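Local coordinates for protein amine Dehydrogenase (Pseudomonas putida, PDB 1JMX) that probably carries electrons through two covalently bound c-type hemes, as the heme-bearing alpha subunit of a quinohemoprotein amine dehydrogenase, at residues H29-P34 with L111-A116; P72-G77 with L162-W167. One frame throughout, in Å; residues are numbered along the deposited sequence.

Contact 1 of 2, residues H29-P34 with L111-A116. With HEC (heme c), chain F.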
ATOM      1  N   HIS A  29     -12.434   8.632  23.973  1.00 13.79           N
ATOM      2  CA  HIS A  29     -13.483   7.707  23.560  1.00 14.63           C
ATOM      3  C   HIS A  29     -12.952   6.632  22.618  1.00 14.36           C
ATOM      4  O   HIS A  29     -13.699   6.037  21.837  1.00 13.87           O
ATOM      5  CB  HIS A  29     -14.597   8.502  22.883  1.00 15.66           C
ATOM      6  CG  HIS A  29     -14.935   9.770  23.596  1.00 17.37           C
ATOM      7  ND1 HIS A  29     -15.869   9.830  24.605  1.00 18.52           N
ATOM      8  CD2 HIS A  29     -14.408  11.013  23.498  1.00 17.79           C
ATOM      9  CE1 HIS A  29     -15.901  11.053  25.103  1.00 18.61           C
ATOM     10  NE2 HIS A  29     -15.024  11.791  24.448  1.00 19.69           N
ATOM     11  N   GLN A  30     -11.646   6.401  22.712  1.00 14.27           N
ATOM     12  CA  GLN A  30     -10.965   5.420  21.891  1.00 14.01           C
ATOM     13  C   GLN A  30      -9.852   4.761  22.709  1.00 14.29           C
ATOM     14  O   GLN A  30      -9.265   5.392  23.590  1.00 15.30           O
ATOM     15  CB  GLN A  30     -10.351   6.114  20.670  1.00 12.60           C
ATOM     16  CG  GLN A  30     -11.343   6.844  19.776  1.00 13.72           C
ATOM     17  CD  GLN A  30     -10.664   7.648  18.687  1.00 13.55           C
ATOM     18  OE1 GLN A  30      -9.451   7.559  18.498  1.00 15.69           O
ATOM     19  NE2 GLN A  30     -11.438   8.448  17.975  1.00 12.27           N
ATOM     20  N   ARG A  31      -9.595   3.482  22.441  1.00 14.84           N
ATOM     21  CA  ARG A  31      -8.520   2.735  23.115  1.00 13.61           C
ATOM     22  C   ARG A  31      -7.656   2.125  22.025  1.00 13.52           C
ATOM     23  O   ARG A  31      -8.175   1.543  21.078  1.00 14.06           O
ATOM     24  CB  ARG A  31      -9.073   1.637  24.029  1.00 12.92           C
ATOM     25  CG  ARG A  31      -9.811   2.177  25.235  1.00 13.50           C
ATOM     26  CD  ARG A  31     -10.088   1.122  26.277  1.00 12.27           C
ATOM     27  NE  ARG A  31     -11.119   0.172  25.881  1.00 12.08           N
ATOM     28  CZ  ARG A  31     -10.876  -1.097  25.576  1.00 12.93           C
ATOM     29  NH1 ARG A  31      -9.633  -1.555  25.613  1.00 12.16           N
ATOM     30  NH2 ARG A  31     -11.874  -1.925  25.297  1.00  9.47           N
ATOM     31  N   LYS A  32      -6.345   2.307  22.131  1.00 13.11           N
ATOM     32  CA  LYS A  32      -5.421   1.788  21.124  1.00 12.84           C
ATOM     33  C   LYS A  32      -4.128   1.277  21.764  1.00 13.08           C
ATOM     34  O   LYS A  32      -3.893   1.447  22.967  1.00 13.21           O
ATOM     35  CB  LYS A  32      -5.035   2.893  20.125  1.00 13.17           C
ATOM     36  CG  LYS A  32      -6.119   3.900  19.762  1.00 13.36           C
ATOM     37  CD  LYS A  32      -5.498   5.083  19.030  1.00 12.38           C
ATOM     38  CE  LYS A  32      -6.467   6.246  18.877  1.00 11.87           C
ATOM     39  NZ  LYS A  32      -7.311   6.137  17.684  1.00 11.96           N
ATOM     40  N   THR A  33      -3.278   0.684  20.932  1.00 12.00           N
ATOM     41  CA  THR A  33      -1.982   0.178  21.369  1.00 11.87           C
ATOM     42  C   THR A  33      -1.045   1.387  21.446  1.00 12.61           C
ATOM     43  O   THR A  33      -1.412   2.483  21.016  1.00 14.39           O
ATOM     44  CB  THR A  33      -1.397  -0.838  20.341  1.00 10.25           C
ATOM     45  OG1 THR A  33      -1.170  -0.186  19.085  1.00  9.60           O
ATOM     46  CG2 THR A  33      -2.339  -2.017  20.141  1.00  8.15           C
ATOM     47  N   PRO A  34       0.157   1.218  22.031  1.00 12.34           N
ATOM     48  CA  PRO A  34       1.126   2.317  22.141  1.00 11.99           C
ATOM     49  C   PRO A  34       1.479   2.932  20.777  1.00 12.35           C
ATOM     50  O   PRO A  34       1.561   4.156  20.647  1.00 12.26           O
ATOM     51  CB  PRO A  34       2.332   1.635  22.780  1.00 12.33           C
ATOM     52  CG  PRO A  34       1.685   0.643  23.688  1.00 13.66           C
ATOM     53  CD  PRO A  34       0.607   0.050  22.814  1.00 12.54           C
ATOM     54  N   LEU A 111      -6.762  -3.607  16.270  1.00  9.67           N
ATOM     55  CA  LEU A 111      -5.949  -3.190  17.407  1.00  9.82           C
ATOM     56  C   LEU A 111      -6.482  -1.909  18.052  1.00 11.28           C
ATOM     57  O   LEU A 111      -5.754  -1.186  18.731  1.00 11.85           O
ATOM     58  CB  LEU A 111      -4.478  -3.039  17.005  1.00  7.98           C
ATOM     59  CG  LEU A 111      -3.732  -4.365  16.858  1.00  9.03           C
ATOM     60  CD1 LEU A 111      -2.401  -4.150  16.180  1.00  9.60           C
ATOM     61  CD2 LEU A 111      -3.554  -5.017  18.223  1.00  8.02           C
ATOM     62  N   GLN A 112      -7.766  -1.644  17.825  1.00 13.00           N
ATOM     63  CA  GLN A 112      -8.447  -0.481  18.384  1.00 13.40           C
ATOM     64  C   GLN A 112      -9.844  -0.854  18.882  1.00 13.04           C
ATOM     65  O   GLN A 112     -10.464  -1.795  18.393  1.00 13.68           O
ATOM     66  CB  GLN A 112      -8.541   0.658  17.357  1.00 13.50           C
ATOM     67  CG  GLN A 112      -7.198   1.259  16.964  1.00 12.74           C
ATOM     68  CD  GLN A 112      -7.321   2.650  16.380  1.00  9.92           C
ATOM     69  OE1 GLN A 112      -8.328   3.328  16.572  1.00 13.16           O
ATOM     70  NE2 GLN A 112      -6.285   3.092  15.681  1.00  9.24           N
ATOM     71  N   ARG A 113     -10.304  -0.135  19.897  1.00 13.82           N
ATOM     72  CA  ARG A 113     -11.622  -0.346  20.481  1.00 13.49           C
ATOM     73  C   ARG A 113     -12.334   1.012  20.516  1.00 13.46           C
ATOM     74  O   ARG A 113     -11.802   1.988  21.041  1.00 13.41           O
ATOM     75  CB  ARG A 113     -11.484  -0.939  21.888  1.00 14.25           C
ATOM     76  CG  ARG A 113     -10.978  -2.377  21.918  1.00 12.72           C
ATOM     77  CD  ARG A 113     -11.920  -3.276  21.147  1.00 14.05           C
ATOM     78  NE  ARG A 113     -11.533  -4.684  21.166  1.00 14.85           N
ATOM     79  CZ  ARG A 113     -10.591  -5.223  20.394  1.00 15.82           C
ATOM     80  NH1 ARG A 113      -9.911  -4.469  19.533  1.00 15.83           N
ATOM     81  NH2 ARG A 113     -10.355  -6.528  20.448  1.00 12.66           N
ATOM     82  N   ARG A 114     -13.517   1.087  19.915  1.00 13.25           N
ATOM     83  CA  ARG A 114     -14.263   2.347  19.851  1.00 12.76           C
ATOM     84  C   ARG A 114     -15.768   2.152  19.851  1.00 12.29           C
ATOM     85  O   ARG A 114     -16.262   1.097  19.453  1.00 11.98           O
ATOM     86  CB  ARG A 114     -13.955   3.082  18.541  1.00 11.04           C
ATOM     87  CG  ARG A 114     -12.513   3.350  18.220  1.00 11.63           C
ATOM     88  CD  ARG A 114     -12.432   3.895  16.818  1.00  9.38           C
ATOM     89  NE  ARG A 114     -11.089   4.302  16.448  1.00  8.93           N
ATOM     90  CZ  ARG A 114     -10.811   5.399  15.757  1.00  8.83           C
ATOM     91  NH1 ARG A 114     -11.784   6.208  15.365  1.00  8.06           N
ATOM     92  NH2 ARG A 114      -9.560   5.664  15.423  1.00  8.93           N
ATOM     93  N   PRO A 115     -16.521   3.163  20.329  1.00 13.46           N
ATOM     94  CA  PRO A 115     -17.980   3.040  20.329  1.00 13.79           C
ATOM     95  C   PRO A 115     -18.407   3.349  18.886  1.00 13.85           C
ATOM     96  O   PRO A 115     -17.606   3.872  18.102  1.00 13.73           O
ATOM     97  CB  PRO A 115     -18.421   4.124  21.320  1.00 13.98           C
ATOM     98  CG  PRO A 115     -17.378   5.170  21.171  1.00 13.17           C
ATOM     99  CD  PRO A 115     -16.097   4.357  21.090  1.00 12.99           C
ATOM    100  N   ALA A 116     -19.647   3.024  18.529  1.00 14.39           N
ATOM    101  CA  ALA A 116     -20.134   3.248  17.168  1.00 14.46           C
ATOM    102  C   ALA A 116     -19.920   4.645  16.583  1.00 14.80           C
ATOM    103  O   ALA A 116     -19.578   4.766  15.410  1.00 16.21           O
ATOM    104  CB  ALA A 116     -21.597   2.848  17.054  1.00 13.58           C
TER
HETATM  105 FE   HEC F1002      -6.713  15.679  17.155  1.00 11.65          FE
HETATM  106  CHA HEC F1002      -8.948  13.769  15.506  1.00 10.24           C
HETATM  107  CHB HEC F1002      -5.979  13.081  19.191  1.00  9.97           C
HETATM  108  CHC HEC F1002      -4.468  17.627  18.835  1.00  9.84           C
HETATM  109  CHD HEC F1002      -7.461  18.325  15.102  1.00 10.65           C
HETATM  110  NA  HEC F1002      -7.331  13.827  17.313  1.00 11.11           N
HETATM  111  C1A HEC F1002      -8.268  13.180  16.551  1.00 11.74           C
HETATM  112  C2A HEC F1002      -8.448  11.803  16.991  1.00 11.34           C
HETATM  113  C3A HEC F1002      -7.611  11.620  18.023  1.00 11.46           C
HETATM  114  C4A HEC F1002      -6.917  12.873  18.224  1.00 10.28           C
HETATM  115  CMA HEC F1002      -7.436  10.343  18.821  1.00 10.89           C
HETATM  116  CAA HEC F1002      -9.397  10.795  16.385  1.00 12.53           C
HETATM  117  CBA HEC F1002      -8.642   9.932  15.399  1.00 12.97           C
HETATM  118  CGA HEC F1002      -9.513   8.887  14.729  1.00 14.37           C
HETATM  119  O1A HEC F1002     -10.720   8.814  15.015  1.00 15.73           O
HETATM  120  O2A HEC F1002      -8.976   8.126  13.902  1.00 14.65           O
HETATM  121  NB  HEC F1002      -5.491  15.418  18.669  1.00 10.19           N
HETATM  122  C1B HEC F1002      -5.300  14.256  19.420  1.00  8.90           C
HETATM  123  C2B HEC F1002      -4.344  14.404  20.465  1.00  9.25           C
HETATM  124  C3B HEC F1002      -3.922  15.701  20.375  1.00  9.83           C
HETATM  125  C4B HEC F1002      -4.622  16.320  19.259  1.00 10.16           C
HETATM  126  CMB HEC F1002      -3.912  13.320  21.475  1.00  8.98           C
HETATM  127  CAB HEC F1002      -2.908  16.311  21.322  1.00 12.35           C
HETATM  128  CBB HEC F1002      -1.415  16.124  21.033  1.00 12.19           C
HETATM  129  NC  HEC F1002      -6.098  17.566  16.996  1.00 11.61           N
HETATM  130  C1C HEC F1002      -5.151  18.213  17.782  1.00 12.25           C
HETATM  131  C2C HEC F1002      -4.963  19.582  17.373  1.00 13.05           C
HETATM  132  C3C HEC F1002      -5.796  19.791  16.350  1.00 13.33           C
HETATM  133  C4C HEC F1002      -6.502  18.530  16.099  1.00 11.20           C
HETATM  134  CMC HEC F1002      -4.001  20.580  18.019  1.00 14.01           C
HETATM  135  CAC HEC F1002      -6.108  21.165  15.777  1.00 13.73           C
HETATM  136  CBC HEC F1002      -5.254  21.797  14.695  1.00 14.16           C
HETATM  137  ND  HEC F1002      -7.942  15.990  15.620  1.00  9.73           N
HETATM  138  C1D HEC F1002      -8.138  17.132  14.874  1.00  9.39           C
HETATM  139  C2D HEC F1002      -9.143  16.932  13.822  1.00  9.85           C
HETATM  140  C3D HEC F1002      -9.540  15.634  13.965  1.00  8.71           C
HETATM  141  C4D HEC F1002      -8.801  15.083  15.062  1.00  8.46           C
HETATM  142  CMD HEC F1002      -9.629  17.964  12.798  1.00  7.38           C
HETATM  143  CAD HEC F1002     -10.569  14.856  13.147  1.00  8.29           C
HETATM  144  CBD HEC F1002     -10.058  14.229  11.859  1.00  7.82           C
HETATM  145  CGD HEC F1002      -8.915  13.267  12.077  1.00  8.88           C
HETATM  146  O1D HEC F1002      -7.777  13.601  11.739  1.00  9.52           O
HETATM  147  O2D HEC F1002      -9.142  12.160  12.588  1.00  8.01           O
HETATM  148  O   HOH W   1      -3.513   0.428  17.888  1.00 10.92           O

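Contact 2 of 2, residues P72-G77 with L162-W167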
ATOM      1  N   PRO A  72      -4.708  -7.657  27.274  1.00 14.00           N
ATOM      2  CA  PRO A  72      -3.911  -8.609  26.503  1.00 13.74           C
ATOM      3  C   PRO A  72      -4.743  -9.427  25.516  1.00 13.93           C
ATOM      4  O   PRO A  72      -4.399  -9.521  24.344  1.00 14.41           O
ATOM      5  CB  PRO A  72      -3.290  -9.479  27.592  1.00 14.27           C
ATOM      6  CG  PRO A  72      -3.098  -8.504  28.702  1.00 13.28           C
ATOM      7  CD  PRO A  72      -4.412  -7.777  28.712  1.00 13.56           C
ATOM      8  N   SER A  73      -5.869  -9.958  25.982  1.00 14.26           N
ATOM      9  CA  SER A  73      -6.741 -10.767  25.145  1.00 14.32           C
ATOM     10  C   SER A  73      -7.384 -10.006  23.987  1.00 14.69           C
ATOM     11  O   SER A  73      -7.929 -10.615  23.075  1.00 15.84           O
ATOM     12  CB  SER A  73      -7.812 -11.448  25.994  1.00 14.38           C
ATOM     13  OG  SER A  73      -8.654 -10.502  26.615  1.00 19.42           O
ATOM     14  N   GLU A  74      -7.333  -8.679  24.025  1.00 14.79           N
ATOM     15  CA  GLU A  74      -7.899  -7.880  22.944  1.00 14.55           C
ATOM     16  C   GLU A  74      -6.895  -7.725  21.804  1.00 15.06           C
ATOM     17  O   GLU A  74      -7.222  -7.174  20.756  1.00 15.73           O
ATOM     18  CB  GLU A  74      -8.366  -6.517  23.455  1.00 14.69           C
ATOM     19  CG  GLU A  74      -9.522  -6.593  24.454  1.00 14.07           C
ATOM     20  CD  GLU A  74      -9.969  -5.226  24.936  1.00 13.69           C
ATOM     21  OE1 GLU A  74      -9.110  -4.375  25.231  1.00 13.96           O
ATOM     22  OE2 GLU A  74     -11.184  -4.998  25.016  1.00 14.48           O
ATOM     23  N   THR A  75      -5.662  -8.181  22.032  1.00 15.11           N
ATOM     24  CA  THR A  75      -4.617  -8.140  21.007  1.00 17.27           C
ATOM     25  C   THR A  75      -4.370  -9.544  20.429  1.00 17.34           C
ATOM     26  O   THR A  75      -3.627  -9.696  19.464  1.00 17.14           O
ATOM     27  CB  THR A  75      -3.266  -7.590  21.540  1.00 17.12           C
ATOM     28  OG1 THR A  75      -2.746  -8.464  22.553  1.00 17.72           O
ATOM     29  CG2 THR A  75      -3.434  -6.189  22.095  1.00 17.16           C
ATOM     30  N   ASP A  76      -4.980 -10.558  21.041  1.00 19.20           N
ATOM     31  CA  ASP A  76      -4.838 -11.948  20.601  1.00 20.36           C
ATOM     32  C   ASP A  76      -5.087 -12.151  19.112  1.00 19.19           C
ATOM     33  O   ASP A  76      -6.174 -11.864  18.606  1.00 18.83           O
ATOM     34  CB  ASP A  76      -5.792 -12.862  21.373  1.00 24.72           C
ATOM     35  CG  ASP A  76      -5.293 -13.207  22.768  1.00 28.62           C
ATOM     36  OD1 ASP A  76      -4.191 -12.752  23.163  1.00 32.29           O
ATOM     37  OD2 ASP A  76      -6.016 -13.947  23.473  1.00 32.04           O
ATOM     38  N   GLY A  77      -4.071 -12.656  18.418  1.00 18.66           N
ATOM     39  CA  GLY A  77      -4.195 -12.913  16.994  1.00 16.17           C
ATOM     40  C   GLY A  77      -3.802 -11.790  16.050  1.00 14.94           C
ATOM     41  O   GLY A  77      -3.697 -12.016  14.846  1.00 14.93           O
ATOM     42  N   LEU A 162     -15.741  -0.054  22.788  1.00 17.39           N
ATOM     43  CA  LEU A 162     -14.946   0.710  23.743  1.00 19.38           C
ATOM     44  C   LEU A 162     -14.928  -0.020  25.085  1.00 21.05           C
ATOM     45  O   LEU A 162     -13.882  -0.172  25.708  1.00 20.71           O
ATOM     46  CB  LEU A 162     -15.545   2.107  23.911  1.00 18.62           C
ATOM     47  CG  LEU A 162     -14.636   3.281  24.282  1.00 18.75           C
ATOM     48  CD1 LEU A 162     -14.753   3.612  25.747  1.00 20.63           C
ATOM     49  CD2 LEU A 162     -13.198   3.003  23.881  1.00 18.72           C
ATOM     50  N   GLU A 163     -16.094  -0.486  25.520  1.00 23.06           N
ATOM     51  CA  GLU A 163     -16.182  -1.207  26.783  1.00 25.02           C
ATOM     52  C   GLU A 163     -16.298  -2.712  26.611  1.00 22.94           C
ATOM     53  O   GLU A 163     -16.989  -3.208  25.722  1.00 22.85           O
ATOM     54  CB  GLU A 163     -17.323  -0.675  27.658  1.00 27.70           C
ATOM     55  CG  GLU A 163     -16.829  -0.039  28.988  1.00 34.76           C
ATOM     56  CD  GLU A 163     -16.179  -1.043  29.972  1.00 37.48           C
ATOM     57  OE1 GLU A 163     -16.866  -1.434  30.952  1.00 39.06           O
ATOM     58  OE2 GLU A 163     -14.981  -1.410  29.794  1.00 36.65           O
ATOM     59  N   SER A 164     -15.584  -3.424  27.471  1.00 22.33           N
ATOM     60  CA  SER A 164     -15.574  -4.876  27.473  1.00 22.04           C
ATOM     61  C   SER A 164     -15.151  -5.329  28.865  1.00 20.83           C
ATOM     62  O   SER A 164     -14.519  -4.573  29.607  1.00 19.12           O
ATOM     63  CB  SER A 164     -14.592  -5.408  26.415  1.00 21.82           C
ATOM     64  OG  SER A 164     -13.249  -5.103  26.755  1.00 22.31           O
ATOM     65  N   ALA A 165     -15.512  -6.557  29.216  1.00 20.97           N
ATOM     66  CA  ALA A 165     -15.161  -7.108  30.515  1.00 22.48           C
ATOM     67  C   ALA A 165     -13.645  -7.232  30.632  1.00 22.94           C
ATOM     68  O   ALA A 165     -13.068  -6.956  31.682  1.00 23.93           O
ATOM     69  CB  ALA A 165     -15.823  -8.469  30.694  1.00 23.68           C
ATOM     70  N   ALA A 166     -13.011  -7.601  29.521  1.00 23.32           N
ATOM     71  CA  ALA A 166     -11.564  -7.774  29.443  1.00 22.73           C
ATOM     72  C   ALA A 166     -10.787  -6.536  29.873  1.00 22.61           C
ATOM     73  O   ALA A 166      -9.826  -6.624  30.639  1.00 23.38           O
ATOM     74  CB  ALA A 166     -11.177  -8.166  28.023  1.00 22.79           C
ATOM     75  N   TRP A 167     -11.196  -5.383  29.354  1.00 22.18           N
ATOM     76  CA  TRP A 167     -10.544  -4.125  29.683  1.00 21.12           C
ATOM     77  C   TRP A 167     -10.792  -3.726  31.131  1.00 20.98           C
ATOM     78  O   TRP A 167      -9.901  -3.202  31.799  1.00 21.22           O
ATOM     79  CB  TRP A 167     -11.040  -3.017  28.750  1.00 19.76           C
ATOM     80  CG  TRP A 167     -10.460  -1.678  29.065  1.00 17.75           C
ATOM     81  CD1 TRP A 167     -11.139  -0.507  29.207  1.00 17.96           C
ATOM     82  CD2 TRP A 167      -9.076  -1.374  29.288  1.00 18.19           C
ATOM     83  NE1 TRP A 167     -10.267   0.511  29.505  1.00 17.14           N
ATOM     84  CE2 TRP A 167      -8.995   0.009  29.563  1.00 17.25           C
ATOM     85  CE3 TRP A 167      -7.896  -2.137  29.286  1.00 17.49           C
ATOM     86  CZ2 TRP A 167      -7.780   0.652  29.833  1.00 16.61           C
ATOM     87  CZ3 TRP A 167      -6.688  -1.500  29.555  1.00 18.27           C
ATOM     88  CH2 TRP A 167      -6.641  -0.116  29.825  1.00 18.42           C
TER

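Contact 1 of 2, residues H29-P34 with L111-A116
Arg31 and Arg113 form the hydrogen-bonded pair of a short two-stranded antiparallel sheet in the diheme cytochrome c domain. Arg31 N donates to Arg113 O at 3.0 Å, and Arg113 N returns the bond to Arg31 O. On this face of the sheet the Arg31 guanidinium lies over the aliphatic stem of Arg113. Its NH2 is 3.5 Å from Arg113 CG, and the two guanidinium planes are turned 55° apart. The tips then diverge. Arg31 NH2 bonds to the carbonyl of Leu162, while Arg113 NH1 turns back to the carbonyls of Gln112 and Ala110.

The other face carries Lys32 and Gln112, and the side chains of Gln30 and Arg114 join them beside the hemes. The Gln30 amide stacks on the Arg114 guanidinium, with planes 17° apart and Gln30 CD over the centre of the group. An extended chain from CG to NE carries Arg114 to a propionate of the heme whose iron is bound by His16 and Met44. Arg114 NH1 meets heme O1A at 2.8 Å and NH2 meets heme O2A at 3.0 Å. Gln30 NE2 also donates to O1A, so this oxygen is held from both segments. The nearby positive charges would favour an ionised propionate.

Lys32 extends until its last torsion, where a bend (chi4 -87°) turns NZ to Gln30 OE1, 2.7 Å away. Gln112 OE1 lies in the guanidinium plane of Arg114 and accepts from both NE and NH2, a side-on grip on one atom. A third donor, Lys32 NZ, reaches this OE1 at 3.2 Å from above the amide plane.

Contact 2 of 2, residues P72-G77 with L162-W167
Glu74 reaches across to Ser164 and joins the 72-77 loop to the start of helix 165-173. Its chain is fully extended at chi2 (-180°), which brings the carboxylate up to the serine hydroxyl. Ser164 OG donates to Glu74 OE2 at 2.7 Å. The hydroxyl comes from above the carboxylate plane, 38° out of it. The other oxygen, Glu74 OE1, takes a salt bridge from Arg31 and a hydrogen bond from the backbone N of Ala71. Contacts to both oxygens should limit rotation of the carboxylate. A long, weak ion pair to Arg113 adds to OE2.

Ser164 has its OG between the backbone N and the carbonyl carbon (chi1 67°). There the hydroxyl can meet the glutamate and also face the first turn of the helix. It accepts a weak bond from Trp167 N at 3.3 Å.

The remaining packing is light. Ser73 OG touches Ala166 CB at 3.7 Å, and the same methyl lies 4.2 Å from Glu74 CG. The nearest atom of Trp167 is its CB, 4.2 Å from Glu74 OE2. Its indole leads away from the loop and makes a cation-pi contact with Arg31.

The loop is braced from within by Thr75. Its backbone N and its OG1 both donate to Pro72 O, the OG1 at 2.7 Å and on a lone pair of the carbonyl.

The central feature is a serine N-cap. Ser164 accepts from the third residue of the helix, and a glutamate from a loop far away in sequence in turn accepts from the capping hydroxyl.

Overall arrangement
Both contacts belong to the heme-binding part of the chain, and their centres are about 10 Å apart. Their segments alternate along the sequence. Contact 1 is the core one. It is mostly buried, joins two short strands and gathers amides and cationic side chains round a heme propionate. Contact 2 is smaller and only partly buried. It joins a loop to a helix start and rests on one short hydroxyl-carboxylate bond with little nonpolar packing. Arg31 is the main connection, with Arg113 beside it. Arg31 leaves the sheet on the face turned from the hemes and meets groups of both segments in contact 2. The anion is a heme propionate in contact 1 and the Glu74 carboxylate in contact 2.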